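Local coordinates for Non-reducing end alpha-L-arabinofuranosidase BoGH43B (Bacteroides ovatus, PDB 5JOZ), which hydrolyses terminal non-reducing alpha-L-arabinofuranoside residues from xyloglucan side branches, converting 'S' units to 'X' units during xyloglucan degradation, at residues R363-F368 / T477-G482; Y35-P40 / W323-N328; G434-S439 / I451-V456. All blocks are in the same frame, centred on the assembly; numbering follows the deposited sequence.

Overall arrangement
Contact 2 opens first, at residues 35-40 in the catalytic family 43 domain. It closes at 323-328 in the concanavalin A-like domain, so its loop spans 282 intervening residues and ties the two domains together. Contact 1 then opens at 363-368. Before it closes at 477-482, the chain forms contact 3, a hairpin pairing between 434-439 and 451-456. Contact 3 is therefore enclosed by contact 1, contact 2 precedes both, and none cross. Contacts 1 and 2 touch, with Phe480 stacked on Tyr35 where the domains meet. Contact 3 lies in the other sheet of the sandwich, its centre about 24 Å from that of contact 1.

Contact 1 of 3, residues R363-F368 / T477-G482; sequences RRQAAF and TGVFIG
Arg363 and Ile481 form an antiparallel hydrogen-bonded pair where strand 359-364 ends and strand 480-486 begins. Both strands belong to one sheet of the C-terminal concanavalin A-like beta-sandwich. Arg363 N donates to Ile481 O at 2.8 Å, and Ile481 N returns a bond to Arg363 O at 2.9 Å. Arg364 and Phe480 follow as a non-hydrogen-bonded pair, with their CA atoms 4.4 Å apart. Beyond them Gln365 N binds Val479 O at 3.0 Å, nearly straight at 177°. Bonding thus continues past the last residue of strand 359-364.

The Arg364 side chain runs alongside that of Phe480, and both point the same way. Its CG is anti to the carbonyl carbon (chi1 -67°), and the chain is extended from CG to NE. This lays CG against Phe480 CZ at 3.5 Å. The CZ corner of the ring also lies over one face of the guanidinium, offset toward its rim. The two planes are 57° apart, so this is not a flat stack. The backbone CA of Arg364 sits over the centre of the Phe480 ring.

The surroundings place this pair at the border with the catalytic domain. Arg364 NE bonds to Met13 O, the Phe480 ring stacks with Tyr35, and Arg363 makes a cation-pi contact with Trp323. The Arg364 side chain is about 11 Å from that of Asp16, the inferred proton acceptor.

Gln365 lies alongside Val479, its OE1 3.4 Å from Val479 CG1. Bonds at both ends of its amide fix the rotation of the group. OE1 is hydrogen-bonded to Tyr447 OH. At the other end, Gln365 NE2 donates to Ala367 O at 2.9 Å, close to the amide plane.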
loop_
_atom_site.group_PDB
_atom_site.type_symbol
_atom_site.label_atom_id
_atom_site.label_comp_id
_atom_site.label_asym_id
_atom_site.label_seq_id
_atom_site.Cartn_x
_atom_site.Cartn_y
_atom_site.Cartn_z
ATOM N N ARG A 363 10.386 3.080 -1.998
ATOM C CA ARG A 363 9.280 2.603 -2.777
ATOM C C ARG A 363 9.012 1.136 -2.537
ATOM O O ARG A 363 9.907 0.378 -2.153
ATOM C CB ARG A 363 9.506 2.910 -4.253
ATOM C CG ARG A 363 10.488 2.012 -4.976
ATOM C CD ARG A 363 10.268 2.100 -6.473
ATOM N NE ARG A 363 10.994 3.201 -7.076
ATOM C CZ ARG A 363 10.933 3.521 -8.362
ATOM N NH1 ARG A 363 10.162 2.840 -9.202
ATOM N NH2 ARG A 363 11.647 4.542 -8.809
ATOM N N ARG A 364 7.764 0.761 -2.799
ATOM C CA ARG A 364 7.278 -0.595 -2.634
ATOM C C ARG A 364 8.101 -1.597 -3.447
ATOM O O ARG A 364 8.372 -1.363 -4.627
ATOM C CB ARG A 364 5.827 -0.680 -3.108
ATOM C CG ARG A 364 4.815 0.081 -2.265
ATOM C CD ARG A 364 3.595 0.434 -3.093
ATOM N NE ARG A 364 2.578 1.165 -2.327
ATOM C CZ ARG A 364 2.647 2.446 -1.949
ATOM N NH1 ARG A 364 3.706 3.211 -2.240
ATOM N NH2 ARG A 364 1.629 2.981 -1.258
ATOM N N GLN A 365 8.513 -2.697 -2.820
ATOM C CA GLN A 365 9.079 -3.815 -3.580
ATOM C C GLN A 365 7.955 -4.507 -4.367
ATOM O O GLN A 365 7.180 -5.288 -3.824
ATOM C CB GLN A 365 9.809 -4.802 -2.685
ATOM C CG GLN A 365 10.672 -5.765 -3.493
ATOM C CD GLN A 365 11.272 -6.863 -2.657
ATOM O OE1 GLN A 365 11.486 -6.688 -1.463
ATOM N NE2 GLN A 365 11.556 -8.008 -3.284
ATOM N N ALA A 366 7.890 -4.191 -5.650
ATOM C CA ALA A 366 6.819 -4.607 -6.539
ATOM C C ALA A 366 7.093 -5.928 -7.269
ATOM O O ALA A 366 6.283 -6.338 -8.113
ATOM C CB ALA A 366 6.570 -3.497 -7.559
ATOM N N ALA A 367 8.225 -6.574 -6.979
ATOM C CA ALA A 367 8.540 -7.876 -7.568
ATOM C C ALA A 367 9.415 -8.725 -6.648
ATOM O O ALA A 367 10.215 -8.210 -5.867
ATOM C CB ALA A 367 9.214 -7.686 -8.918
ATOM N N PHE A 368 9.234 -10.035 -6.726
ATOM C CA PHE A 368 10.108 -10.951 -6.021
ATOM C C PHE A 368 11.536 -10.782 -6.503
ATOM O O PHE A 368 12.437 -10.603 -5.693
ATOM C CB PHE A 368 9.652 -12.386 -6.219
ATOM C CG PHE A 368 8.374 -12.695 -5.512
ATOM C CD1 PHE A 368 8.344 -12.781 -4.124
ATOM C CD2 PHE A 368 7.190 -12.858 -6.226
ATOM C CE1 PHE A 368 7.151 -13.063 -3.461
ATOM C CE2 PHE A 368 6.005 -13.134 -5.571
ATOM C CZ PHE A 368 5.984 -13.242 -4.189
ATOM N N THR A 477 1.752 -4.228 6.508
ATOM C CA THR A 477 2.556 -3.668 5.428
ATOM C C THR A 477 3.443 -4.728 4.784
ATOM O O THR A 477 3.433 -5.901 5.180
ATOM C CB THR A 477 3.423 -2.514 5.947
ATOM O OG1 THR A 477 4.242 -2.979 7.027
ATOM C CG2 THR A 477 2.545 -1.365 6.416
ATOM N N GLY A 478 4.163 -4.293 3.754
ATOM C CA GLY A 478 5.167 -5.089 3.050
ATOM C C GLY A 478 6.409 -4.248 2.784
ATOM O O GLY A 478 6.449 -3.046 3.069
ATOM N N VAL A 479 7.424 -4.884 2.222
ATOM C CA VAL A 479 8.757 -4.282 2.137
ATOM C C VAL A 479 8.816 -3.019 1.259
ATOM O O VAL A 479 8.252 -2.976 0.163
ATOM C CB VAL A 479 9.787 -5.321 1.621
ATOM C CG1 VAL A 479 11.112 -4.661 1.258
ATOM C CG2 VAL A 479 10.004 -6.416 2.667
ATOM N N PHE A 480 9.504 -1.999 1.754
ATOM C CA PHE A 480 9.914 -0.866 0.926
ATOM C C PHE A 480 11.423 -0.880 0.828
ATOM O O PHE A 480 12.104 -1.195 1.805
ATOM C CB PHE A 480 9.482 0.456 1.546
ATOM C CG PHE A 480 8.061 0.818 1.280
ATOM C CD1 PHE A 480 7.038 0.065 1.816
ATOM C CD2 PHE A 480 7.743 1.926 0.516
ATOM C CE1 PHE A 480 5.705 0.401 1.591
ATOM C CE2 PHE A 480 6.416 2.268 0.283
ATOM C CZ PHE A 480 5.395 1.502 0.828
ATOM N N ILE A 481 11.937 -0.519 -0.336
ATOM C CA ILE A 481 13.373 -0.333 -0.533
ATOM C C ILE A 481 13.553 1.156 -0.755
ATOM O O ILE A 481 12.834 1.746 -1.558
ATOM C CB ILE A 481 13.897 -1.192 -1.696
ATOM C CG1 ILE A 481 13.626 -2.669 -1.356
ATOM C CG2 ILE A 481 15.383 -0.945 -1.943
ATOM C CD1 ILE A 481 14.293 -3.687 -2.247
ATOM N N GLY A 482 14.479 1.768 -0.013
ATOM C CA GLY A 482 14.636 3.210 -0.045
ATOM C C GLY A 482 15.992 3.779 0.318
ATOM O O GLY A 482 16.811 3.130 0.962
#

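Contact 2 of 3, residues Y35-P40 / W323-N328; sequences YFPGLP and WTFIRN
Phe36 carries its CG opposite the backbone N (chi1 -176°), while Phe325 keeps its CG beside the N (chi1 -57°). The two rings therefore leave the same face of the pairing in different directions, although CB of Phe36 and CB of Phe325 are 4.4 Å apart. Phe36 CB lies 3.1 Å from Arg327 O. The Phe36 side chain crosses that of Asn328 at about a right angle, with the ring and amide planes 63° apart. The Phe325 ring instead turns its edge to Phe36 O, which lies in the ring plane.

The backbones form a two-stranded antiparallel sheet between the catalytic five-bladed beta-propeller and the concanavalin A-like domain. Phe36 N donates to Phe325 O at 2.9 Å. Phe325 N donates to Phe36 O at 2.7 Å, nearly along the C=O axis. A cis peptide bond follows before Pro37.

Tyr35 and Ile326 share the other face. They lie side by side, with Tyr35 CE1 4.1 Å from Ile326 CG1. Thr324 crosses Tyr35 at about a right angle and sets its CG2 3.6 Å from Tyr35 CB. Tyr35 OH is hydrogen-bonded to Arg392 NE. With an alanine here, Arg392 NE would probably lose its hydroxyl partner and a gap would open beside Ile326. Asn328 reaches back to the catalytic domain, where ND2 bonds to Asn63 O and OD1 to Leu65 N.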
loop_
_atom_site.group_PDB
_atom_site.type_symbol
_atom_site.label_atom_id
_atom_site.label_comp_id
_atom_site.label_asym_id
_atom_site.label_seq_id
_atom_site.Cartn_x
_atom_site.Cartn_y
_atom_site.Cartn_z
ATOM N N TYR A 35 2.765 5.361 5.817
ATOM C CA TYR A 35 3.500 5.924 4.672
ATOM C C TYR A 35 2.847 7.153 4.067
ATOM O O TYR A 35 1.618 7.211 3.966
ATOM C CB TYR A 35 3.721 4.860 3.604
ATOM C CG TYR A 35 4.686 3.791 4.057
ATOM C CD1 TYR A 35 6.055 4.055 4.172
ATOM C CD2 TYR A 35 4.238 2.514 4.370
ATOM C CE1 TYR A 35 6.951 3.074 4.588
ATOM C CE2 TYR A 35 5.123 1.522 4.773
ATOM C CZ TYR A 35 6.478 1.809 4.892
ATOM O OH TYR A 35 7.334 0.819 5.314
ATOM N N PHE A 36 3.683 8.126 3.668
ATOM C CA PHE A 36 3.237 9.416 3.115
ATOM C C PHE A 36 3.881 9.627 1.750
ATOM O O PHE A 36 5.046 9.288 1.580
ATOM C CB PHE A 36 3.647 10.564 4.045
ATOM C CG PHE A 36 3.144 11.918 3.614
ATOM C CD1 PHE A 36 1.903 12.377 4.031
ATOM C CD2 PHE A 36 3.918 12.745 2.806
ATOM C CE1 PHE A 36 1.443 13.626 3.638
ATOM C CE2 PHE A 36 3.467 14.002 2.414
ATOM C CZ PHE A 36 2.227 14.443 2.831
ATOM N N PRO A 37 3.170 10.160 0.766
ATOM C CA PRO A 37 1.740 10.448 0.806
ATOM C C PRO A 37 0.835 9.193 0.934
ATOM O O PRO A 37 1.245 8.061 0.637
ATOM C CB PRO A 37 1.506 11.209 -0.495
ATOM C CG PRO A 37 2.611 10.805 -1.409
ATOM C CD PRO A 37 3.783 10.518 -0.526
ATOM N N GLY A 38 -0.367 9.413 1.439
ATOM C CA GLY A 38 -1.273 8.320 1.788
ATOM C C GLY A 38 -2.282 8.106 0.693
ATOM O O GLY A 38 -2.579 9.037 -0.065
ATOM N N LEU A 39 -2.797 6.875 0.619
ATOM C CA LEU A 39 -3.871 6.489 -0.299
ATOM C C LEU A 39 -3.593 6.834 -1.756
ATOM O O LEU A 39 -4.201 7.755 -2.306
ATOM C CB LEU A 39 -5.191 7.130 0.169
ATOM C CG LEU A 39 -5.489 6.981 1.666
ATOM C CD1 LEU A 39 -6.864 7.551 2.029
ATOM C CD2 LEU A 39 -5.353 5.524 2.076
ATOM N N PRO A 40 -2.668 6.098 -2.397
ATOM C CA PRO A 40 -2.405 6.359 -3.801
ATOM C C PRO A 40 -3.631 6.119 -4.674
ATOM O O PRO A 40 -4.420 5.207 -4.404
ATOM C CB PRO A 40 -1.282 5.372 -4.133
ATOM C CG PRO A 40 -1.439 4.286 -3.149
ATOM C CD PRO A 40 -1.822 5.004 -1.895
ATOM N N TRP A 323 7.790 7.570 -5.032
ATOM C CA TRP A 323 8.624 7.846 -3.845
ATOM C C TRP A 323 7.768 8.122 -2.624
ATOM O O TRP A 323 6.739 8.801 -2.703
ATOM C CB TRP A 323 9.632 8.969 -4.101
ATOM C CG TRP A 323 10.676 8.536 -5.088
ATOM C CD1 TRP A 323 10.885 9.024 -6.341
ATOM C CD2 TRP A 323 11.614 7.476 -4.907
ATOM N NE1 TRP A 323 11.915 8.346 -6.948
ATOM C CE2 TRP A 323 12.378 7.387 -6.087
ATOM C CE3 TRP A 323 11.889 6.595 -3.852
ATOM C CZ2 TRP A 323 13.397 6.447 -6.245
ATOM C CZ3 TRP A 323 12.897 5.666 -4.006
ATOM C CH2 TRP A 323 13.644 5.596 -5.192
ATOM N N THR A 324 8.210 7.570 -1.497
ATOM C CA THR A 324 7.386 7.451 -0.305
ATOM C C THR A 324 8.197 7.717 0.970
ATOM O O THR A 324 9.341 7.270 1.096
ATOM C CB THR A 324 6.776 6.029 -0.236
ATOM O OG1 THR A 324 6.252 5.668 -1.519
ATOM C CG2 THR A 324 5.656 5.981 0.761
ATOM N N PHE A 325 7.562 8.408 1.917
ATOM C CA PHE A 325 8.160 8.808 3.196
ATOM C C PHE A 325 7.518 8.063 4.360
ATOM O O PHE A 325 6.425 7.517 4.222
ATOM C CB PHE A 325 7.952 10.309 3.407
ATOM C CG PHE A 325 8.504 11.143 2.311
ATOM C CD1 PHE A 325 7.758 11.371 1.147
ATOM C CD2 PHE A 325 9.769 11.697 2.416
ATOM C CE1 PHE A 325 8.272 12.133 0.100
ATOM C CE2 PHE A 325 10.286 12.468 1.378
ATOM C CZ PHE A 325 9.540 12.679 0.221
ATOM N N ILE A 326 8.202 8.062 5.501
ATOM C CA ILE A 326 7.669 7.532 6.759
ATOM C C ILE A 326 7.063 8.680 7.599
ATOM O O ILE A 326 7.776 9.610 7.988
ATOM C CB ILE A 326 8.760 6.817 7.565
ATOM C CG1 ILE A 326 9.354 5.651 6.743
ATOM C CG2 ILE A 326 8.174 6.319 8.879
ATOM C CD1 ILE A 326 10.543 4.945 7.371
ATOM N N ARG A 327 5.754 8.608 7.862
ATOM C CA ARG A 327 4.999 9.659 8.591
ATOM C C ARG A 327 5.129 11.014 7.893
ATOM O O ARG A 327 5.306 11.025 6.682
ATOM C CB ARG A 327 5.397 9.680 10.062
ATOM C CG ARG A 327 5.298 8.295 10.685
ATOM C CD ARG A 327 5.393 8.317 12.202
ATOM N NE ARG A 327 5.456 6.953 12.720
ATOM C CZ ARG A 327 6.529 6.162 12.653
ATOM N NH1 ARG A 327 7.679 6.605 12.144
ATOM N NH2 ARG A 327 6.466 4.918 13.127
ATOM N N ASN A 328 5.041 12.137 8.613
ATOM C CA ASN A 328 5.047 13.468 7.985
ATOM C C ASN A 328 6.469 14.046 7.779
ATOM O O ASN A 328 7.107 14.480 8.740
ATOM C CB ASN A 328 4.203 14.426 8.814
ATOM C CG ASN A 328 2.757 13.968 8.915
ATOM O OD1 ASN A 328 2.291 13.535 9.975
ATOM N ND2 ASN A 328 2.048 14.028 7.798
#

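Contact 3 of 3, residues G434-S439 / I451-V456; sequences GEVILS and IKAAHV
Leu438 and Ile451 meet at an oblique crossing on one face of an antiparallel beta hairpin. The branch methyls do the touching, Leu438 CD2 to Ile451 CG2 at 3.7 Å. In Ile451, CG1 stands between the backbone N and the carbonyl carbon (chi1 63°). This leaves CG2 anti to the carbonyl carbon, beside the backbone N, as the branch that meets Leu438. Leu438 also packs on Leu401, and nearby Val436 packs on Ile403. Both partners belong to strand 397-406 of the opposing sheet, so this face is turned into the interior of the sandwich.

Ile437 and Lys452 project from the other face. They start close, with Ile437 CB and Lys452 CB 4.3 Å apart. The extended Lys452 chain then leads away into an exposed position. Between them the backbones exchange two bonds: Ile437 N to Lys452 O, and Lys452 N to Ile437 O, each 2.9 Å. Both donors lie in the carbonyl planes. The first bond is straighter, at 171° against 147°.

Next along, Ala453 sets its CB 3.7 Å from Glu435 O and 4.3 Å from Val436 CG2. The type II turn from Ala453 to Val456 then leads the chain into strand 456-464.

No side chain makes a hydrogen bond or salt bridge across the pairing. The two strands are therefore held by backbone bonds and by apolar packing on the inner face, with the lysine directed to the outside.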
loop_
_atom_site.group_PDB
_atom_site.type_symbol
_atom_site.label_atom_id
_atom_site.label_comp_id
_atom_site.label_asym_id
_atom_site.label_seq_id
_atom_site.Cartn_x
_atom_site.Cartn_y
_atom_site.Cartn_z
ATOM N N GLY A 434 34.841 9.900 -3.091
ATOM C CA GLY A 434 34.377 9.457 -4.408
ATOM C C GLY A 434 33.048 8.726 -4.360
ATOM O O GLY A 434 32.588 8.272 -3.302
ATOM N N GLU A 435 32.453 8.598 -5.536
ATOM C CA GLU A 435 31.095 8.082 -5.680
ATOM C C GLU A 435 31.044 6.584 -5.391
ATOM O O GLU A 435 31.996 5.864 -5.659
ATOM C CB GLU A 435 30.579 8.381 -7.097
ATOM C CG GLU A 435 30.431 9.875 -7.395
ATOM C CD GLU A 435 29.106 10.478 -6.924
ATOM O OE1 GLU A 435 28.961 11.714 -7.018
ATOM O OE2 GLU A 435 28.197 9.741 -6.483
ATOM N N VAL A 436 29.936 6.129 -4.815
ATOM C CA VAL A 436 29.749 4.713 -4.490
ATOM C C VAL A 436 28.409 4.266 -5.047
ATOM O O VAL A 436 27.397 4.954 -4.894
ATOM C CB VAL A 436 29.805 4.443 -2.968
ATOM C CG1 VAL A 436 29.699 2.948 -2.663
ATOM C CG2 VAL A 436 31.087 4.996 -2.384
ATOM N N ILE A 437 28.416 3.124 -5.726
ATOM C CA ILE A 437 27.197 2.512 -6.205
ATOM C C ILE A 437 26.853 1.446 -5.205
ATOM O O ILE A 437 27.620 0.500 -5.024
ATOM C CB ILE A 437 27.355 1.878 -7.596
ATOM C CG1 ILE A 437 27.696 2.962 -8.625
ATOM C CG2 ILE A 437 26.073 1.125 -7.970
ATOM C CD1 ILE A 437 28.014 2.432 -10.011
ATOM N N LEU A 438 25.708 1.622 -4.546
ATOM C CA LEU A 438 25.171 0.650 -3.613
ATOM C C LEU A 438 24.090 -0.097 -4.330
ATOM O O LEU A 438 23.292 0.504 -5.036
ATOM C CB LEU A 438 24.582 1.341 -2.395
ATOM C CG LEU A 438 25.543 2.107 -1.500
ATOM C CD1 LEU A 438 24.742 2.717 -0.368
ATOM C CD2 LEU A 438 26.656 1.233 -0.947
ATOM N N SER A 439 24.039 -1.403 -4.120
ATOM C CA SER A 439 23.212 -2.278 -4.935
ATOM C C SER A 439 22.550 -3.362 -4.066
ATOM O O SER A 439 23.184 -3.933 -3.178
ATOM C CB SER A 439 24.084 -2.872 -6.042
ATOM O OG SER A 439 23.333 -3.155 -7.198
ATOM N N ILE A 451 28.477 -3.598 -3.497
ATOM C CA ILE A 451 29.050 -2.256 -3.570
ATOM C C ILE A 451 30.065 -2.136 -4.710
ATOM O O ILE A 451 30.711 -3.116 -5.088
ATOM C CB ILE A 451 29.713 -1.846 -2.230
ATOM C CG1 ILE A 451 30.900 -2.767 -1.903
ATOM C CG2 ILE A 451 28.677 -1.867 -1.112
ATOM C CD1 ILE A 451 31.512 -2.584 -0.535
ATOM N N LYS A 452 30.179 -0.932 -5.259
ATOM C CA LYS A 452 31.199 -0.606 -6.258
ATOM C C LYS A 452 31.735 0.834 -6.082
ATOM O O LYS A 452 30.971 1.799 -5.963
ATOM C CB LYS A 452 30.678 -0.807 -7.693
ATOM C CG LYS A 452 31.746 -0.539 -8.750
ATOM C CD LYS A 452 31.309 -0.903 -10.155
ATOM C CE LYS A 452 32.511 -0.973 -11.088
ATOM N NZ LYS A 452 32.104 -1.358 -12.466
ATOM N N ALA A 453 33.057 0.948 -6.064
ATOM C CA ALA A 453 33.753 2.225 -6.130
ATOM C C ALA A 453 35.102 1.999 -6.804
ATOM O O ALA A 453 35.420 0.878 -7.219
ATOM C CB ALA A 453 33.941 2.803 -4.734
ATOM N N ALA A 454 35.877 3.070 -6.934
ATOM C CA ALA A 454 37.269 2.970 -7.356
ATOM C C ALA A 454 38.024 2.056 -6.373
ATOM O O ALA A 454 37.944 2.256 -5.155
ATOM C CB ALA A 454 37.904 4.356 -7.410
ATOM N N HIS A 455 38.697 1.032 -6.909
ATOM C CA HIS A 455 39.519 0.083 -6.119
ATOM C C HIS A 455 38.717 -0.795 -5.121
ATOM O O HIS A 455 39.281 -1.328 -4.157
ATOM C CB HIS A 455 40.685 0.811 -5.397
ATOM C CG HIS A 455 41.470 1.739 -6.281
ATOM N ND1 HIS A 455 42.008 1.346 -7.490
ATOM C CD2 HIS A 455 41.811 3.042 -6.128
ATOM C CE1 HIS A 455 42.639 2.365 -8.045
ATOM N NE2 HIS A 455 42.536 3.406 -7.238
ATOM N N VAL A 456 37.419 -0.967 -5.370
ATOM C CA VAL A 456 36.535 -1.670 -4.437
ATOM C C VAL A 456 35.270 -2.141 -5.158
ATOM O O VAL A 456 34.472 -1.324 -5.625
ATOM C CB VAL A 456 36.134 -0.763 -3.245
#